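PDB 4WJI: putative cyclohexadienyl dehydrogenase and ADH prephenate dehydrogenase from Rhizobium meliloti, which probably catalyses the NAD(P)-dependent oxidative decarboxylation of prephenate to 4-hydroxyphenylpyruvate, a step in L-tyrosine biosynthesis. Local coordinates for residues A[86-91]-A[111-116]; A[5-10]-A[27-32]; A[146-151]-A[173-178]. All coordinates share one frame; numbering follows the deposited sequence.

Interaction 1 of 3, residues A[86-91]-A[111-116]. With MG (magnesium ion), chain D.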
loop_
_atom_site.group_PDB
_atom_site.type_symbol
_atom_site.label_atom_id
_atom_site.label_comp_id
_atom_site.label_asym_id
_atom_site.label_seq_id
_atom_site.Cartn_x
_atom_site.Cartn_y
_atom_site.Cartn_z
ATOM N N ALA A 86 -21.658 -35.160 -10.601
ATOM C CA ALA A 86 -21.960 -36.537 -10.987
ATOM C C ALA A 86 -20.729 -37.402 -11.270
ATOM O O ALA A 86 -20.849 -38.619 -11.420
ATOM C CB ALA A 86 -22.879 -36.559 -12.202
ATOM N N HIS A 87 -19.579 -36.753 -11.358
ATOM C CA HIS A 87 -18.341 -37.366 -11.771
ATOM C C HIS A 87 -17.325 -37.561 -10.669
ATOM O O HIS A 87 -16.292 -38.222 -10.872
ATOM C CB HIS A 87 -17.728 -36.487 -12.839
ATOM C CG HIS A 87 -18.588 -36.360 -14.047
ATOM N ND1 HIS A 87 -18.424 -37.162 -15.149
ATOM C CD2 HIS A 87 -19.644 -35.554 -14.312
ATOM C CE1 HIS A 87 -19.340 -36.855 -16.052
ATOM N NE2 HIS A 87 -20.097 -35.883 -15.567
ATOM N N LEU A 88 -17.635 -37.067 -9.490
ATOM C CA LEU A 88 -16.767 -37.247 -8.331
ATOM C C LEU A 88 -16.832 -38.665 -7.779
ATOM O O LEU A 88 -17.924 -39.225 -7.656
ATOM C CB LEU A 88 -17.180 -36.273 -7.240
ATOM C CG LEU A 88 -16.985 -34.788 -7.537
ATOM C CD1 LEU A 88 -17.826 -33.898 -6.618
ATOM C CD2 LEU A 88 -15.508 -34.405 -7.455
ATOM N N LYS A 89 -15.689 -39.218 -7.391
ATOM C CA LYS A 89 -15.739 -40.557 -6.809
ATOM C C LYS A 89 -16.124 -40.467 -5.322
ATOM O O LYS A 89 -15.922 -39.445 -4.686
ATOM C CB LYS A 89 -14.436 -41.320 -6.954
ATOM C CG LYS A 89 -13.314 -40.789 -6.140
ATOM C CD LYS A 89 -12.155 -41.770 -6.088
ATOM C CE LYS A 89 -10.980 -41.199 -5.343
ATOM N NZ LYS A 89 -9.774 -42.102 -5.386
ATOM N N PRO A 90 -16.690 -41.560 -4.776
ATOM C CA PRO A 90 -16.943 -41.591 -3.348
ATOM C C PRO A 90 -15.704 -41.287 -2.545
ATOM O O PRO A 90 -14.618 -41.831 -2.850
ATOM C CB PRO A 90 -17.444 -43.025 -3.096
ATOM C CG PRO A 90 -17.903 -43.512 -4.413
ATOM C CD PRO A 90 -17.046 -42.826 -5.438
ATOM N N GLY A 91 -15.862 -40.416 -1.535
ATOM C CA GLY A 91 -14.755 -40.065 -0.631
ATOM C C GLY A 91 -13.798 -38.998 -1.179
ATOM O O GLY A 91 -12.827 -38.659 -0.516
ATOM N N HIS A 111 -25.211 -28.925 -4.835
ATOM C CA HIS A 111 -24.895 -29.787 -5.979
ATOM C C HIS A 111 -24.081 -30.990 -5.600
ATOM O O HIS A 111 -24.113 -31.991 -6.296
ATOM C CB HIS A 111 -24.108 -29.022 -7.024
ATOM C CG HIS A 111 -24.848 -27.890 -7.625
ATOM N ND1 HIS A 111 -25.922 -28.068 -8.459
ATOM C CD2 HIS A 111 -24.685 -26.553 -7.486
ATOM C CE1 HIS A 111 -26.377 -26.885 -8.832
ATOM N NE2 HIS A 111 -25.641 -25.951 -8.255
ATOM N N LEU A 112 -23.308 -30.890 -4.514
ATOM C CA LEU A 112 -22.336 -31.922 -4.237
ATOM C C LEU A 112 -23.013 -33.126 -3.547
ATOM O O LEU A 112 -23.881 -32.963 -2.654
ATOM C CB LEU A 112 -21.215 -31.369 -3.360
ATOM C CG LEU A 112 -20.317 -30.291 -3.972
ATOM C CD1 LEU A 112 -19.342 -29.780 -2.924
ATOM C CD2 LEU A 112 -19.570 -30.739 -5.242
ATOM N N PRO A 113 -22.644 -34.340 -3.956
ATOM C CA PRO A 113 -23.281 -35.526 -3.341
ATOM C C PRO A 113 -22.877 -35.789 -1.863
ATOM O O PRO A 113 -21.839 -35.315 -1.419
ATOM C CB PRO A 113 -22.821 -36.678 -4.224
ATOM C CG PRO A 113 -21.622 -36.192 -4.968
ATOM C CD PRO A 113 -21.651 -34.672 -4.986
ATOM N N LYS A 114 -23.688 -36.578 -1.142
ATOM C CA LYS A 114 -23.453 -36.905 0.277
ATOM C C LYS A 114 -22.149 -37.669 0.487
ATOM O O LYS A 114 -21.599 -37.661 1.586
ATOM C CB LYS A 114 -24.595 -37.804 0.828
ATOM N N ASP A 115 -21.683 -38.364 -0.554
ATOM C CA ASP A 115 -20.482 -39.202 -0.425
ATOM C C ASP A 115 -19.161 -38.496 -0.642
ATOM O O ASP A 115 -18.106 -39.138 -0.604
ATOM C CB ASP A 115 -20.551 -40.465 -1.305
ATOM C CG ASP A 115 -20.637 -40.169 -2.835
ATOM O OD1 ASP A 115 -20.949 -39.037 -3.222
ATOM O OD2 ASP A 115 -20.400 -41.082 -3.669
ATOM N N VAL A 116 -19.191 -37.195 -0.896
ATOM C CA VAL A 116 -17.926 -36.457 -1.007
ATOM C C VAL A 116 -17.772 -35.512 0.161
ATOM O O VAL A 116 -18.755 -35.166 0.826
ATOM C CB VAL A 116 -17.781 -35.705 -2.316
ATOM C CG1 VAL A 116 -17.970 -36.621 -3.512
ATOM C CG2 VAL A 116 -18.633 -34.491 -2.418
HETATM MG MG MG D . -21.793 -34.755 -16.924
HETATM O O HOH W 1 -20.197 -40.943 -6.426
HETATM O O HOH W 2 -20.312 -34.099 -18.412
HETATM O O HOH W 3 -22.305 -36.555 -17.397
HETATM O O HOH W 4 -23.365 -34.496 -15.085
HETATM O O HOH W 5 -23.250 -33.695 -17.780
HETATM O O HOH W 6 -21.386 -32.683 -15.909
#

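Interaction 2 of 3, residues A[5-10]-A[27-32]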
loop_
_atom_site.group_PDB
_atom_site.type_symbol
_atom_site.label_atom_id
_atom_site.label_comp_id
_atom_site.label_asym_id
_atom_site.label_seq_id
_atom_site.Cartn_x
_atom_site.Cartn_y
_atom_site.Cartn_z
ATOM N N GLN A 5 -3.203 -39.447 -4.369
ATOM C CA GLN A 5 -2.802 -40.131 -5.602
ATOM C C GLN A 5 -3.084 -39.238 -6.796
ATOM O O GLN A 5 -2.246 -39.127 -7.676
ATOM C CB GLN A 5 -3.506 -41.471 -5.707
ATOM C CG GLN A 5 -3.134 -42.250 -6.991
ATOM C CD GLN A 5 -1.651 -42.612 -7.012
ATOM O OE1 GLN A 5 -1.138 -43.171 -6.055
ATOM N NE2 GLN A 5 -0.980 -42.289 -8.070
ATOM N N THR A 6 -4.244 -38.573 -6.834
ATOM C CA THR A 6 -4.582 -37.706 -7.953
ATOM C C THR A 6 -5.207 -36.411 -7.405
ATOM O O THR A 6 -6.139 -36.450 -6.581
ATOM C CB THR A 6 -5.625 -38.349 -8.814
ATOM O OG1 THR A 6 -5.136 -39.629 -9.271
ATOM C CG2 THR A 6 -5.910 -37.464 -10.022
ATOM N N ILE A 7 -4.649 -35.282 -7.827
ATOM C CA ILE A 7 -5.161 -33.955 -7.507
ATOM C C ILE A 7 -5.616 -33.306 -8.794
ATOM O O ILE A 7 -4.822 -33.196 -9.719
ATOM C CB ILE A 7 -4.136 -33.070 -6.806
ATOM C CG1 ILE A 7 -3.624 -33.739 -5.504
ATOM C CG2 ILE A 7 -4.740 -31.693 -6.529
ATOM C CD1 ILE A 7 -2.593 -32.919 -4.814
ATOM N N ALA A 8 -6.902 -32.888 -8.831
ATOM C CA ALA A 8 -7.443 -32.167 -9.980
ATOM C C ALA A 8 -7.546 -30.684 -9.628
ATOM O O ALA A 8 -8.134 -30.314 -8.587
ATOM C CB ALA A 8 -8.823 -32.675 -10.308
ATOM N N LEU A 9 -6.956 -29.844 -10.491
ATOM C CA LEU A 9 -6.966 -28.394 -10.294
ATOM C C LEU A 9 -7.909 -27.820 -11.300
ATOM O O LEU A 9 -7.661 -27.904 -12.508
ATOM C CB LEU A 9 -5.569 -27.826 -10.509
ATOM C CG LEU A 9 -4.514 -28.412 -9.551
ATOM C CD1 LEU A 9 -3.147 -27.831 -9.868
ATOM C CD2 LEU A 9 -4.876 -28.184 -8.073
ATOM N N ILE A 10 -9.012 -27.253 -10.798
ATOM C CA ILE A 10 -9.998 -26.602 -11.686
ATOM C C ILE A 10 -9.789 -25.098 -11.563
ATOM O O ILE A 10 -10.090 -24.498 -10.517
ATOM C CB ILE A 10 -11.436 -26.943 -11.294
ATOM C CG1 ILE A 10 -11.654 -28.462 -11.298
ATOM C CG2 ILE A 10 -12.411 -26.219 -12.254
ATOM C CD1 ILE A 10 -13.021 -28.944 -10.877
ATOM N N GLN A 27 6.418 -32.909 -4.380
ATOM C CA GLN A 27 6.008 -34.246 -4.781
ATOM C C GLN A 27 4.784 -34.745 -4.059
ATOM O O GLN A 27 4.752 -35.867 -3.610
ATOM C CB GLN A 27 7.168 -35.250 -4.691
ATOM C CG GLN A 27 8.037 -35.177 -5.947
ATOM C CD GLN A 27 9.358 -34.517 -5.711
ATOM O OE1 GLN A 27 10.167 -35.021 -4.965
ATOM N NE2 GLN A 27 9.617 -33.419 -6.412
ATOM N N LEU A 28 3.755 -33.903 -3.976
ATOM C CA LEU A 28 2.614 -34.213 -3.165
ATOM C C LEU A 28 1.547 -35.037 -3.854
ATOM O O LEU A 28 0.688 -35.532 -3.195
ATOM C CB LEU A 28 1.971 -32.933 -2.626
ATOM C CG LEU A 28 2.926 -32.087 -1.841
ATOM C CD1 LEU A 28 2.214 -30.825 -1.371
ATOM C CD2 LEU A 28 3.604 -32.846 -0.694
ATOM N N ALA A 29 1.610 -35.154 -5.167
ATOM C CA ALA A 29 0.595 -35.889 -5.936
ATOM C C ALA A 29 1.208 -36.984 -6.782
ATOM O O ALA A 29 2.275 -36.810 -7.363
ATOM C CB ALA A 29 -0.227 -34.966 -6.823
ATOM N N GLY A 30 0.507 -38.099 -6.894
ATOM C CA GLY A 30 0.868 -39.058 -7.916
ATOM C C GLY A 30 0.723 -38.447 -9.309
ATOM O O GLY A 30 1.620 -38.526 -10.132
ATOM N N THR A 31 -0.436 -37.846 -9.555
ATOM C CA THR A 31 -0.816 -37.246 -10.853
ATOM C C THR A 31 -1.477 -35.908 -10.559
ATOM O O THR A 31 -2.377 -35.828 -9.691
ATOM C CB THR A 31 -1.838 -38.130 -11.628
ATOM O OG1 THR A 31 -1.265 -39.409 -11.957
ATOM C CG2 THR A 31 -2.288 -37.485 -12.917
ATOM N N ILE A 32 -1.093 -34.899 -11.340
ATOM C CA ILE A 32 -1.769 -33.617 -11.328
ATOM C C ILE A 32 -2.592 -33.486 -12.606
ATOM O O ILE A 32 -2.069 -33.652 -13.715
ATOM C CB ILE A 32 -0.745 -32.441 -11.326
ATOM C CG1 ILE A 32 0.300 -32.550 -10.199
ATOM C CG2 ILE A 32 -1.476 -31.106 -11.304
ATOM C CD1 ILE A 32 1.428 -31.521 -10.269
HETATM O O HOH W 7 -2.532 -41.292 -10.347
#

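Interaction 3 of 3, residues A[146-151]-A[173-178]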
loop_
_atom_site.group_PDB
_atom_site.type_symbol
_atom_site.label_atom_id
_atom_site.label_comp_id
_atom_site.label_asym_id
_atom_site.label_seq_id
_atom_site.Cartn_x
_atom_site.Cartn_y
_atom_site.Cartn_z
ATOM N N ILE A 146 -7.210 -20.243 5.890
ATOM C CA ILE A 146 -8.395 -20.437 6.716
ATOM C C ILE A 146 -9.277 -21.498 6.073
ATOM O O ILE A 146 -9.660 -21.390 4.906
ATOM C CB ILE A 146 -9.198 -19.115 6.898
ATOM C CG1 ILE A 146 -8.344 -18.009 7.548
ATOM C CG2 ILE A 146 -10.470 -19.357 7.682
ATOM C CD1 ILE A 146 -8.956 -16.631 7.481
ATOM N N LEU A 147 -9.595 -22.518 6.845
ATOM C CA LEU A 147 -10.607 -23.512 6.457
ATOM C C LEU A 147 -11.920 -23.245 7.140
ATOM O O LEU A 147 -11.943 -22.830 8.303
ATOM C CB LEU A 147 -10.126 -24.918 6.795
ATOM C CG LEU A 147 -8.773 -25.374 6.259
ATOM C CD1 LEU A 147 -8.435 -26.813 6.681
ATOM C CD2 LEU A 147 -8.716 -25.194 4.753
ATOM N N THR A 148 -13.026 -23.494 6.428
ATOM C CA THR A 148 -14.352 -23.202 7.017
ATOM C C THR A 148 -15.295 -24.441 6.826
ATOM O O THR A 148 -16.304 -24.368 6.125
ATOM C CB THR A 148 -14.985 -21.889 6.469
ATOM O OG1 THR A 148 -15.322 -22.046 5.085
ATOM C CG2 THR A 148 -14.062 -20.740 6.590
ATOM N N PRO A 149 -14.930 -25.614 7.417
ATOM C CA PRO A 149 -15.779 -26.805 7.227
ATOM C C PRO A 149 -17.155 -26.641 7.854
ATOM O O PRO A 149 -17.251 -26.248 8.997
ATOM C CB PRO A 149 -15.028 -27.910 7.960
ATOM C CG PRO A 149 -13.959 -27.271 8.722
ATOM C CD PRO A 149 -13.818 -25.849 8.351
ATOM N N PRO A 150 -18.211 -26.955 7.103
ATOM C CA PRO A 150 -19.539 -26.955 7.718
ATOM C C PRO A 150 -19.626 -28.009 8.850
ATOM O O PRO A 150 -18.877 -28.947 8.917
ATOM C CB PRO A 150 -20.464 -27.272 6.537
ATOM C CG PRO A 150 -19.730 -26.792 5.329
ATOM C CD PRO A 150 -18.274 -27.033 5.629
ATOM N N ALA A 151 -20.552 -27.793 9.762
ATOM C CA ALA A 151 -20.797 -28.714 10.857
ATOM C C ALA A 151 -21.026 -30.116 10.309
ATOM O O ALA A 151 -21.735 -30.281 9.355
ATOM C CB ALA A 151 -22.041 -28.249 11.608
ATOM N N ASP A 173 -5.907 -22.090 10.263
ATOM C CA ASP A 173 -6.935 -21.829 11.258
ATOM C C ASP A 173 -8.271 -22.283 10.700
ATOM O O ASP A 173 -8.486 -22.234 9.529
ATOM C CB ASP A 173 -7.096 -20.333 11.513
ATOM C CG ASP A 173 -6.237 -19.816 12.609
ATOM O OD1 ASP A 173 -5.852 -20.580 13.469
ATOM O OD2 ASP A 173 -5.927 -18.595 12.605
ATOM N N GLU A 174 -9.168 -22.700 11.562
ATOM C CA GLU A 174 -10.533 -23.046 11.183
ATOM C C GLU A 174 -11.498 -22.054 11.786
ATOM O O GLU A 174 -11.326 -21.665 12.929
ATOM C CB GLU A 174 -10.885 -24.443 11.693
ATOM C CG GLU A 174 -9.926 -25.508 11.214
ATOM C CD GLU A 174 -10.213 -26.897 11.771
ATOM O OE1 GLU A 174 -11.392 -27.250 12.001
ATOM O OE2 GLU A 174 -9.233 -27.637 11.927
HETATM N N MSE A 175 -12.508 -21.668 11.032
HETATM C CA MSE A 175 -13.560 -20.814 11.555
HETATM C C MSE A 175 -14.859 -21.002 10.834
HETATM O O MSE A 175 -14.926 -21.617 9.806
HETATM C CB MSE A 175 -13.189 -19.327 11.630
HETATM C CG MSE A 175 -13.012 -18.744 10.245
HETATM SE SE MSE A 175 -12.192 -16.923 10.311
HETATM C CE MSE A 175 -10.438 -17.390 10.981
ATOM N N ASP A 176 -15.909 -20.445 11.413
ATOM C CA ASP A 176 -17.224 -20.437 10.797
ATOM C C ASP A 176 -17.209 -19.537 9.549
ATOM O O ASP A 176 -16.551 -18.508 9.538
ATOM C CB ASP A 176 -18.269 -19.970 11.853
ATOM C CG ASP A 176 -19.473 -19.196 11.270
ATOM O OD1 ASP A 176 -20.455 -19.800 10.750
ATOM O OD2 ASP A 176 -19.470 -17.958 11.394
ATOM N N PRO A 177 -17.997 -19.909 8.515
ATOM C CA PRO A 177 -17.968 -19.058 7.301
ATOM C C PRO A 177 -18.436 -17.622 7.489
ATOM O O PRO A 177 -17.881 -16.726 6.832
ATOM C CB PRO A 177 -18.918 -19.757 6.329
ATOM C CG PRO A 177 -19.091 -21.120 6.813
ATOM C CD PRO A 177 -18.806 -21.141 8.288
ATOM N N LYS A 178 -19.466 -17.372 8.309
ATOM C CA LYS A 178 -19.906 -15.997 8.518
ATOM C C LYS A 178 -18.841 -15.177 9.205
ATOM O O LYS A 178 -18.661 -14.004 8.866
ATOM C CB LYS A 178 -21.226 -15.926 9.290
ATOM C CG LYS A 178 -22.391 -16.410 8.434
ATOM C CD LYS A 178 -23.743 -15.903 8.904
ATOM C CE LYS A 178 -24.847 -16.278 7.912
ATOM N NZ LYS A 178 -24.905 -17.732 7.582
HETATM O O HOH W 8 -16.267 -24.055 10.471
#

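Interaction 1 of 3, residues A[86-91]-A[111-116]
Leu-88 makes the apolar part of this contact. Its CD1 meets CD2 of Leu-112 at 3.9 Å, while its CB rests against CG1 of Val-116 at 3.8 Å. The leucine and valine side chains meet nearly at a right angle. With CG of Leu-88 anti to the carbonyl carbon (chi1 -66°), CD1 is carried to Leu-112 and to the ring atom CD of Pro-113.

One direct hydrogen bond joins the backbones. Gly-91 N donates to Asp-115 O at 2.7 Å, and the bond is fairly straight (161° at the hydrogen). The side chain of Asp-115 lies alongside Pro-90, with OD2 3.6 Å from CG of the proline. Water 1 adds a bridge, donating both to Leu-88 O and to OD2 of Asp-115.

A magnesium ion is held at the edge by NE2 of His-87, at 2.4 Å, and by five waters. Glu-63 takes the hydrogen bond at ND1 of this histidine.

Residues 113-116 form a type I beta turn. Both loops belong to the nucleotide-binding domain, and each leads from a helix into a parallel strand of its Rossmann-type sheet: helix 77-84 into strand 93-96, and helix 102-108 into strand 117-123.

Interaction 2 of 3, residues A[5-10]-A[27-32]
Ala-29 makes the apolar contact with Ile-7. Its CB touches CD1 of Ile-7 at 3.7 Å and lies almost as near to CG1. Ile-23 of helix 14-26 packs on both residues. Just before Ala-29 in the chain, the Leu-28 side chain packs on Phe-164 and Thr-167 of helix 155-167.

Gly-30 lies under the end of Gln-5, whose NE2 is 3.7 Å from the glycine CA. The glutamine chain bends at chi2 (64°), which brings its amide back over the glycine. OE1 of the same amide is hydrogen-bonded to NE2 of Gln-2.

Thr-31 pairs in parallel with Thr-6. Its N donates to Gln-5 O at 2.9 Å, a rather bent bond (137° at the hydrogen). Its O accepts a much straighter bond from Ile-7 N. The pairing joins the two strands of a right-handed beta-alpha-beta crossover: strand 4-10, helix 14-26 and strand 29-35, which opens the Rossmann-type nucleotide-binding domain. OG1 of Thr-31 lies 2.8 Å from water 7. That water also accepts from NE2 of Gln-5 and donates to OG1 of Thr-6.

Ile-32 pairs with Ile-7 on the opposite sheet face from the threonines. Its CG2 meets CD1 of Leu-9 at 3.9 Å, and its CA-H points at Ile-7 O.

Interaction 3 of 3, residues A[146-151]-A[173-178]
Ile-146 crosses the selenomethionine Met-175 at a slant, and its side chain can be followed outward. CB lies 4.1 Å from Asp-173 O. The branch CG2 makes the closest apolar contact, 3.7 Å from CG of Met-175, and it also meets SE and CE. CG1 comes near CE, and the tip CD1 reaches CE at 3.9 Å. The selenomethionine chain bends at chi3 (67°), which turns CE back over the isoleucine. Cutting Ile-146 back to an alanine would probably open a gap beside SE and CE of Met-175 and remove a surface that Tyr-216 of the second subunit packs on.

Two backbone hydrogen bonds run beside this packing. Leu-147 N donates to Asp-173 O at 2.9 Å, and Met-175 N donates to Leu-147 O at 3.0 Å. Both pair strands 144-147 and 171-174 in parallel, within a beta-alpha-beta unit connected by helix 155-167. Past the strand ends, Thr-148 stays close: its CB is 3.3 Å from Met-175 O. Water 8 donates to that same oxygen and to Pro-149 O. Asp-176 then N-caps helix 177-203, its OD2 bonded to His-179 N.

At this edge of the sheet OD2 of Asp-173 hydrogen-bonds Tyr-216 OH of the second subunit and forms a salt bridge with Lys-215 of that subunit, while Glu-174 pairs with Arg-162 of the same chain. The chemistry therefore divides: backbone bonds set the strand register, Ile-146 and Met-175 supply the apolar packing, and Asp-173, on the same face as Ile-146, turns its carboxylate to the second subunit.

In the fold
From the N terminus, interaction 2 comes first and closes a loop around helix 14-26. Interaction 1 follows, returning the chain after strand 93-96 and helix 102-108. Interaction 3 is last and spans helix 155-167. The three loops lie in series, so none nests in or crosses another. Interactions 2 and 3 both belong to the same mixed sheet, with centres about 24 Å apart. Interaction 2 joins strand 4-10 to strand 29-35, and interaction 3 joins strand 144-147 to strand 171-174, outermost within this chain, and the start of helix 177-203. Interaction 1 joins loops that lead into strands 93-96 and 117-123, with its centre about 18 Å from that of interaction 2.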